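Local structure of protein ElaA (Escherichia coli, 5Z6N) at residues Arg49-Trp54 / Ser97-Thr102; Val60-Ile65 / Arg79-Glu84. The protein probably acts as an N-acetyltransferase of the GNAT superfamily, transferring an acetyl group from acetyl coenzyme A to an amine. All blocks are in the same frame, centred on the assembly; numbering follows the deposited sequence.

Contact 1 (Arg49-Trp54 / Ser97-Thr102)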
# COMPACT_ATOMS: atom_id res chain seq x y z
N ARG B 49 -8.40 -4.88 -14.20
CA ARG B 49 -8.36 -6.21 -13.61
C ARG B 49 -7.01 -6.43 -12.94
O ARG B 49 -6.02 -5.75 -13.24
CB ARG B 49 -8.58 -7.29 -14.68
CG ARG B 49 -9.55 -6.90 -15.78
CD ARG B 49 -9.96 -8.11 -16.62
NE ARG B 49 -10.10 -9.31 -15.81
CZ ARG B 49 -11.27 -9.78 -15.38
NH1 ARG B 49 -12.39 -9.15 -15.69
NH2 ARG B 49 -11.32 -10.88 -14.64
N HIS B 50 -6.98 -7.40 -12.04
CA HIS B 50 -5.75 -7.81 -11.37
C HIS B 50 -5.60 -9.33 -11.46
O HIS B 50 -6.58 -10.07 -11.36
CB HIS B 50 -5.72 -7.37 -9.90
CG HIS B 50 -6.16 -5.95 -9.67
ND1 HIS B 50 -7.48 -5.55 -9.75
CD2 HIS B 50 -5.44 -4.83 -9.41
CE1 HIS B 50 -7.55 -4.25 -9.52
NE2 HIS B 50 -6.33 -3.79 -9.31
N ILE B 51 -4.36 -9.77 -11.63
CA ILE B 51 -4.04 -11.19 -11.75
C ILE B 51 -3.07 -11.55 -10.63
O ILE B 51 -2.05 -10.89 -10.45
CB ILE B 51 -3.46 -11.50 -13.14
CG1 ILE B 51 -4.56 -11.28 -14.18
CG2 ILE B 51 -2.91 -12.93 -13.20
CD1 ILE B 51 -4.10 -11.24 -15.59
N LEU B 52 -3.43 -12.57 -9.86
CA LEU B 52 -2.73 -12.94 -8.64
C LEU B 52 -2.30 -14.40 -8.74
O LEU B 52 -3.11 -15.27 -9.08
CB LEU B 52 -3.61 -12.75 -7.40
CG LEU B 52 -4.53 -11.53 -7.31
CD1 LEU B 52 -5.47 -11.61 -6.12
CD2 LEU B 52 -3.73 -10.28 -7.22
N GLY B 53 -1.03 -14.66 -8.43
CA GLY B 53 -0.56 -16.03 -8.31
C GLY B 53 -0.44 -16.42 -6.85
O GLY B 53 0.31 -15.79 -6.10
N TRP B 54 -1.18 -17.45 -6.43
CA TRP B 54 -1.22 -17.87 -5.03
C TRP B 54 -0.55 -19.22 -4.86
O TRP B 54 -0.84 -20.16 -5.61
CB TRP B 54 -2.66 -17.93 -4.52
CG TRP B 54 -3.26 -16.58 -4.25
CD1 TRP B 54 -4.09 -15.87 -5.08
CD2 TRP B 54 -3.09 -15.78 -3.08
NE1 TRP B 54 -4.44 -14.68 -4.49
CE2 TRP B 54 -3.83 -14.60 -3.26
CE3 TRP B 54 -2.38 -15.95 -1.89
CZ2 TRP B 54 -3.88 -13.59 -2.30
CZ3 TRP B 54 -2.42 -14.95 -0.94
CH2 TRP B 54 -3.17 -13.79 -1.15
N SER B 97 1.88 -14.86 -19.78
CA SER B 97 1.02 -15.47 -20.79
C SER B 97 -0.44 -15.52 -20.34
O SER B 97 -1.35 -15.40 -21.17
CB SER B 97 1.52 -16.87 -21.13
OG SER B 97 1.78 -17.61 -19.94
N LYS B 98 -0.69 -15.70 -19.04
CA LYS B 98 -2.06 -15.67 -18.55
C LYS B 98 -2.62 -14.26 -18.53
O LYS B 98 -3.83 -14.06 -18.70
CB LYS B 98 -2.14 -16.31 -17.16
CG LYS B 98 -1.71 -17.76 -17.15
CD LYS B 98 -2.04 -18.44 -15.83
CE LYS B 98 -1.86 -19.95 -15.93
NZ LYS B 98 -0.43 -20.35 -16.09
N THR B 99 -1.75 -13.26 -18.34
CA THR B 99 -2.18 -11.86 -18.36
C THR B 99 -2.45 -11.38 -19.79
O THR B 99 -3.33 -10.54 -20.00
CB THR B 99 -1.14 -10.97 -17.67
OG1 THR B 99 -0.97 -11.40 -16.31
CG2 THR B 99 -1.57 -9.52 -17.67
N LEU B 100 -1.72 -11.92 -20.77
CA LEU B 100 -2.04 -11.62 -22.16
C LEU B 100 -3.29 -12.37 -22.62
O LEU B 100 -4.08 -11.83 -23.40
CB LEU B 100 -0.85 -11.96 -23.05
CG LEU B 100 0.35 -11.02 -22.88
CD1 LEU B 100 1.54 -11.53 -23.67
CD2 LEU B 100 -0.03 -9.61 -23.32
N GLU B 101 -3.48 -13.60 -22.14
CA GLU B 101 -4.74 -14.30 -22.39
C GLU B 101 -5.92 -13.51 -21.82
O GLU B 101 -7.04 -13.61 -22.34
CB GLU B 101 -4.70 -15.70 -21.78
CG GLU B 101 -6.02 -16.46 -21.83
CD GLU B 101 -6.02 -17.71 -20.96
OE1 GLU B 101 -5.15 -17.82 -20.08
OE2 GLU B 101 -6.91 -18.57 -21.15
N THR B 102 -5.69 -12.73 -20.77
CA THR B 102 -6.73 -11.84 -20.25
C THR B 102 -6.89 -10.61 -21.13
O THR B 102 -8.02 -10.22 -21.44
CB THR B 102 -6.40 -11.44 -18.81
OG1 THR B 102 -6.32 -12.62 -18.00
CG2 THR B 102 -7.49 -10.53 -18.25
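Ile51 carries most of the apolar contact, its terminal methyl CD1 reaching the helix between Thr99 and Thr102, one turn apart. CD1 lies 3.6 Å from Thr99 CB and 3.7 Å from Thr99 CG2, and, on the helix side as well, 3.6 Å from Thr102 OG1. The end of the side chain is thus set against two threonines. CG1 of Ile51 stands anti to its own carbonyl carbon (chi1 -66°), and the nearly straight continuation through chi2 takes the methyl out from the strand toward the helix. A second, lesser van der Waals touch comes from Thr102 CG2, which sits 3.8 Å from both CD and NE of Arg49. The methyl approaches the guanidinium obliquely, at the start of the flat group and against the last methylene.

The polar bonds of the touching residues lie within the helix or outside the two segments. Thr102 OG1 gives its proton to Lys98 O at 3.0 Å, a side-chain bond back to the preceding turn with the donor tilted 19° from the carbonyl plane. In the same manner Thr99 OG1 bonds to Leu95 O, so the two hydroxyls beside the isoleucine methyl are tied into the helix. Arg49 NE forms a salt bridge with Asp6. This acid lies by Thr102 OG1 too, but weakly, and can at most share the hydroxyl proton with Lys98 O.

The axes of the two segments run roughly antiparallel (153°) and approach to 9.7 Å, with helix 91-106 lying on one face of the central sheet. Strand 49-54 lies between strands 3-8 and 59-67. Ile65 and Trp4, from those two neighbours, touch Thr99 and Ile51 respectively, while Leu52 turns to helix 14-31 on the opposite face.

Contact 2 (Val60-Ile65 / Arg79-Glu84)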
# COMPACT_ATOMS: atom_id res chain seq x y z
N VAL B 60 2.51 -14.82 -4.63
CA VAL B 60 3.85 -14.98 -5.15
C VAL B 60 3.96 -14.54 -6.61
O VAL B 60 4.99 -14.77 -7.24
CB VAL B 60 4.34 -16.43 -4.98
CG1 VAL B 60 4.33 -16.82 -3.51
CG2 VAL B 60 3.47 -17.38 -5.79
N ALA B 61 2.92 -13.91 -7.15
CA ALA B 61 2.93 -13.43 -8.53
C ALA B 61 1.76 -12.48 -8.71
O ALA B 61 0.68 -12.71 -8.17
CB ALA B 61 2.83 -14.59 -9.53
N TYR B 62 1.98 -11.41 -9.49
CA TYR B 62 0.96 -10.38 -9.62
C TYR B 62 1.22 -9.54 -10.86
O TYR B 62 2.38 -9.31 -11.24
CB TYR B 62 0.92 -9.47 -8.38
CG TYR B 62 0.04 -8.25 -8.55
CD1 TYR B 62 -1.30 -8.31 -8.22
CD2 TYR B 62 0.54 -7.05 -9.04
CE1 TYR B 62 -2.12 -7.22 -8.37
CE2 TYR B 62 -0.28 -5.96 -9.20
CZ TYR B 62 -1.61 -6.05 -8.86
OH TYR B 62 -2.44 -4.97 -9.01
N ALA B 63 0.14 -9.07 -11.48
CA ALA B 63 0.19 -8.06 -12.52
C ALA B 63 -1.18 -7.42 -12.63
O ALA B 63 -2.20 -8.07 -12.40
CB ALA B 63 0.62 -8.65 -13.87
N ARG B 64 -1.20 -6.13 -12.97
CA ARG B 64 -2.44 -5.40 -13.14
C ARG B 64 -2.55 -4.88 -14.57
O ARG B 64 -1.55 -4.68 -15.27
CB ARG B 64 -2.57 -4.23 -12.15
CG ARG B 64 -2.20 -2.87 -12.72
CD ARG B 64 -2.39 -1.76 -11.68
NE ARG B 64 -1.58 -0.60 -12.01
CZ ARG B 64 -1.51 0.49 -11.26
NH1 ARG B 64 -2.21 0.56 -10.13
NH2 ARG B 64 -0.74 1.51 -11.62
N ILE B 65 -3.80 -4.68 -14.99
CA ILE B 65 -4.13 -4.36 -16.37
C ILE B 65 -4.99 -3.10 -16.37
O ILE B 65 -6.07 -3.08 -15.77
CB ILE B 65 -4.88 -5.52 -17.04
CG1 ILE B 65 -4.08 -6.82 -16.94
CG2 ILE B 65 -5.20 -5.18 -18.46
CD1 ILE B 65 -4.85 -8.02 -17.41
N ARG B 79 3.15 -3.44 -13.05
CA ARG B 79 3.30 -3.99 -11.70
C ARG B 79 3.67 -5.47 -11.71
O ARG B 79 3.31 -6.22 -10.80
CB ARG B 79 2.04 -3.75 -10.86
CG ARG B 79 1.66 -2.30 -10.67
CD ARG B 79 2.85 -1.48 -10.19
NE ARG B 79 2.45 -0.40 -9.30
CZ ARG B 79 2.12 0.81 -9.72
NH1 ARG B 79 1.77 1.75 -8.85
NH2 ARG B 79 2.11 1.10 -11.01
N VAL B 80 4.40 -5.90 -12.74
CA VAL B 80 4.67 -7.32 -12.95
C VAL B 80 5.63 -7.82 -11.87
O VAL B 80 6.75 -7.31 -11.73
CB VAL B 80 5.24 -7.57 -14.35
CG1 VAL B 80 5.55 -9.05 -14.56
CG2 VAL B 80 4.27 -7.04 -15.41
N ILE B 81 5.19 -8.81 -11.09
CA ILE B 81 5.96 -9.29 -9.95
C ILE B 81 5.99 -10.81 -9.91
O ILE B 81 4.99 -11.48 -10.20
CB ILE B 81 5.41 -8.78 -8.60
CG1 ILE B 81 5.30 -7.25 -8.60
CG2 ILE B 81 6.30 -9.23 -7.47
CD1 ILE B 81 4.69 -6.71 -7.34
N VAL B 82 7.15 -11.35 -9.56
CA VAL B 82 7.30 -12.67 -8.97
C VAL B 82 7.99 -12.49 -7.62
O VAL B 82 8.94 -11.71 -7.52
CB VAL B 82 8.10 -13.63 -9.87
CG1 VAL B 82 8.38 -14.93 -9.14
CG2 VAL B 82 7.36 -13.88 -11.18
N SER B 83 7.50 -13.18 -6.60
CA SER B 83 8.10 -13.06 -5.28
C SER B 83 9.49 -13.70 -5.28
O SER B 83 9.70 -14.76 -5.87
CB SER B 83 7.21 -13.70 -4.21
OG SER B 83 7.25 -15.12 -4.28
N GLU B 84 10.44 -13.04 -4.59
CA GLU B 84 11.85 -13.34 -4.79
C GLU B 84 12.22 -14.76 -4.40
O GLU B 84 13.21 -15.31 -4.90
CB GLU B 84 12.73 -12.35 -4.03
CG GLU B 84 12.22 -11.96 -2.66
CD GLU B 84 11.57 -10.59 -2.65
OE1 GLU B 84 10.39 -10.48 -3.04
OE2 GLU B 84 12.27 -9.62 -2.28
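The carbonyl oxygen of Tyr62 receives Ile81 N at 2.9 Å, and also has Val80 CA 3.5 Å away in a CA-H...O contact. The return bond, Tyr62 N to Ile81 O at 3.1 Å, identifies Tyr62 and Ile81 as an antiparallel hydrogen-bonded pair. Ala61 and Val82 make the adjoining non-hydrogen-bonded pair, after which Ser83 N reaches Val60 O at 3.0 Å. This further backbone bond joins strand 59-67 to a loop residue just beyond strand 75-82, and the segment axes stand at 170° to one another.

The side chains on the Tyr62 face meet mainly through Arg79. Its CB lies 3.6 Å from Tyr62 CE2, in the plane of the ring and at its edge. Tyr62 has CG anti to the backbone N (chi1 171°), which lays the ring alongside the foot of the arginine. Farther out, Arg64 runs extended beside Arg79, their planes 49° apart; the two CZ atoms are 4.0 Å from each other, and Arg64 CZ sits over a face of the Arg79 guanidinium, toward its rim. Arg64 forms salt bridges with Asp40 and Asp43, Arg79 with Asp38. The two guanidiniums thus gather at a cluster of aspartates, in which Asp40 also makes a long, weak ion pair with Arg79.

At the other end, Val60 and Ala61 both lie opposite Gly53, a classic beta bulge. The two strands form a hairpin in the middle of the sheet, flanked on the far side of strand 59-67 by strand 49-54. Helix 14-31 covers the face of Tyr62 and Ile81 through Leu20, Leu23, Val27 and Phe28; helix 91-106 meets Ala63 and Val82 on the reverse face through Leu95 and Val91.

Overall arrangement
The two contacts have centres about 9 Å apart and share the central mixed sheet, in which strands 49-54, 59-67 and 75-82 are antiparallel neighbours. Contact 2 is a strand-to-strand link, contact 1 a strand-to-helix link. Along the chain the order is 49-54, 60-65, 79-84, 97-102, so contact 2 closes within the span that contact 1 brackets. They touch where strands 49-54 and 59-67 run side by side. Strand 75-82 leads into helix 91-106, which returns over the sheet to reach strand 49-54; in GNAT enzymes the turn between this strand and helix usually holds the coenzyme A pyrophosphate, consistent with the assigned acetyltransferase role.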